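Local coordinates for chitin elicitor-binding protein (Oryza sativa subsp. japonica, PDB 5JCE), which binds chitin oligosaccharide elicitors from fungal cell walls and takes part in passing on the signal that triggers defence responses in rice, at residues A[272-277]-A[285-290]. Residues are numbered along the deposited sequence; the frame is centred on the assembly and turned at random.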
loop_
_atom_site.group_PDB
_atom_site.type_symbol
_atom_site.label_atom_id
_atom_site.label_comp_id
_atom_site.label_asym_id
_atom_site.label_seq_id
_atom_site.Cartn_x
_atom_site.Cartn_y
_atom_site.Cartn_z
ATOM N N ALA A 272 -10.915 7.614 19.054
ATOM C CA ALA A 272 -10.134 7.252 17.864
ATOM C C ALA A 272 -9.573 8.422 17.055
ATOM O O ALA A 272 -10.031 9.548 17.149
ATOM C CB ALA A 272 -10.985 6.379 16.956
ATOM N N TYR A 273 -8.568 8.129 16.248
ATOM C CA TYR A 273 -8.015 9.087 15.312
ATOM C C TYR A 273 -8.963 9.205 14.136
ATOM O O TYR A 273 -9.382 8.196 13.573
ATOM C CB TYR A 273 -6.632 8.639 14.849
ATOM C CG TYR A 273 -6.060 9.424 13.705
ATOM C CD1 TYR A 273 -5.556 10.708 13.900
ATOM C CD2 TYR A 273 -5.998 8.879 12.431
ATOM C CE1 TYR A 273 -5.022 11.442 12.842
ATOM C CE2 TYR A 273 -5.467 9.602 11.363
ATOM C CZ TYR A 273 -4.977 10.880 11.583
ATOM O OH TYR A 273 -4.447 11.589 10.535
ATOM N N SER A 274 -9.325 10.428 13.775
ATOM C CA SER A 274 -10.276 10.620 12.684
ATOM C C SER A 274 -9.701 11.464 11.553
ATOM O O SER A 274 -10.362 11.677 10.542
ATOM C CB SER A 274 -11.569 11.244 13.203
ATOM O OG SER A 274 -11.296 12.306 14.094
ATOM N N GLY A 275 -8.471 11.939 11.725
ATOM C CA GLY A 275 -7.749 12.538 10.626
ATOM C C GLY A 275 -6.970 13.775 10.993
ATOM O O GLY A 275 -6.836 14.155 12.151
ATOM N N TYR A 276 -6.433 14.419 9.978
ATOM C CA TYR A 276 -5.748 15.675 10.195
ATOM C C TYR A 276 -6.064 16.572 9.033
ATOM O O TYR A 276 -6.614 16.124 8.024
ATOM C CB TYR A 276 -4.229 15.481 10.325
ATOM C CG TYR A 276 -3.548 15.229 9.009
ATOM C CD1 TYR A 276 -3.568 13.972 8.427
ATOM C CD2 TYR A 276 -2.893 16.245 8.343
ATOM C CE1 TYR A 276 -2.954 13.736 7.217
ATOM C CE2 TYR A 276 -2.273 16.024 7.125
ATOM C CZ TYR A 276 -2.310 14.772 6.568
ATOM O OH TYR A 276 -1.706 14.548 5.356
ATOM N N SER A 277 -5.680 17.829 9.169
ATOM C CA SER A 277 -5.793 18.808 8.108
ATOM C C SER A 277 -4.581 19.708 8.120
ATOM O O SER A 277 -3.940 19.853 9.142
ATOM C CB SER A 277 -7.067 19.621 8.265
ATOM O OG SER A 277 -6.881 20.701 9.142
ATOM N N GLN A 285 -7.538 15.623 14.350
ATOM C CA GLN A 285 -8.892 15.408 14.844
ATOM C C GLN A 285 -9.081 14.026 15.486
ATOM O O GLN A 285 -8.476 13.044 15.055
ATOM C CB GLN A 285 -9.890 15.566 13.697
ATOM C CG GLN A 285 -9.793 16.886 12.993
ATOM C CD GLN A 285 -9.724 16.748 11.485
ATOM O OE1 GLN A 285 -10.316 15.833 10.886
ATOM N NE2 GLN A 285 -9.001 17.667 10.857
ATOM N N THR A 286 -9.932 13.947 16.505
ATOM C CA THR A 286 -10.345 12.663 17.058
ATOM C C THR A 286 -11.851 12.583 17.174
ATOM O O THR A 286 -12.541 13.598 17.107
ATOM C CB THR A 286 -9.758 12.383 18.443
ATOM O OG1 THR A 286 -10.254 13.342 19.381
ATOM C CG2 THR A 286 -8.247 12.411 18.403
ATOM N N SER A 287 -12.355 11.365 17.348
ATOM C CA SER A 287 -13.783 11.144 17.493
ATOM C C SER A 287 -14.064 9.829 18.195
ATOM O O SER A 287 -13.323 8.853 18.059
ATOM C CB SER A 287 -14.483 11.153 16.135
ATOM O OG SER A 287 -14.329 9.907 15.478
ATOM N N LEU A 288 -15.143 9.826 18.955
ATOM C CA LEU A 288 -15.606 8.642 19.648
ATOM C C LEU A 288 -15.975 7.549 18.647
ATOM O O LEU A 288 -16.674 7.799 17.665
ATOM C CB LEU A 288 -16.803 8.997 20.528
ATOM C CG LEU A 288 -16.871 8.404 21.929
ATOM C CD1 LEU A 288 -15.522 8.454 22.626
ATOM C CD2 LEU A 288 -17.912 9.177 22.702
ATOM N N ALA A 289 -15.481 6.339 18.882
ATOM C CA ALA A 289 -15.856 5.197 18.059
ATOM C C ALA A 289 -16.622 4.187 18.899
ATOM O O ALA A 289 -16.279 3.921 20.056
ATOM C CB ALA A 289 -14.627 4.557 17.432
ATOM N N THR A 290 -17.689 3.651 18.326
ATOM C CA THR A 290 -18.426 2.585 18.975
ATOM C C THR A 290 -17.647 1.279 18.764
ATOM O O THR A 290 -16.921 1.144 17.776
ATOM C CB THR A 290 -19.857 2.471 18.422
ATOM O OG1 THR A 290 -20.448 1.245 18.880
ATOM C CG2 THR A 290 -19.841 2.474 16.910
#
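The ring of Tyr273 meets Gln285 obliquely, its CD1 lying 3.9 Å from Gln285 O, while one face is covered from within its own strand by Gly275 N, 3.5 Å above the ring plane and over its centre. CG of Tyr273 stands anti to the backbone N (chi1 170°), which carries the ring forward along its own strand, where Gly275 N lies against it; at the far end, Tyr273 OH shares a hydrogen bond with Asp206 OD2. The second flat group, the amide of Gln285, is folded against the neighbouring strand because its chain bends at chi2 (131°). Gln285 CD lies 3.9 Å from Gly275 O, and Gln285 NE2 reaches on to the backbone carbon C of Tyr276 (3.6 Å) and Ser277 CB. Here a hairpin within a three-stranded antiparallel sheet, well away from the chitin-binding sites, absorbs one extra residue: Ser274 and Gly275 together oppose Gln285, forming a classic beta bulge. Both backbone polar groups of Gln285 are used, its O accepting from Ser274 N (3.0 Å) and its N donating almost straight to Gly275 O (2.7 Å, 175°). An alanine in place of Gln285 lacks the amide and would probably open a gap alongside the backbone from Gly275 to Ser277. Beyond the bulge, Ala272 and Ser287 form a regular hydrogen-bonded pair through reciprocal N-H...O bonds, and Ala272 CB touches Ala289 CB at 4.1 Å.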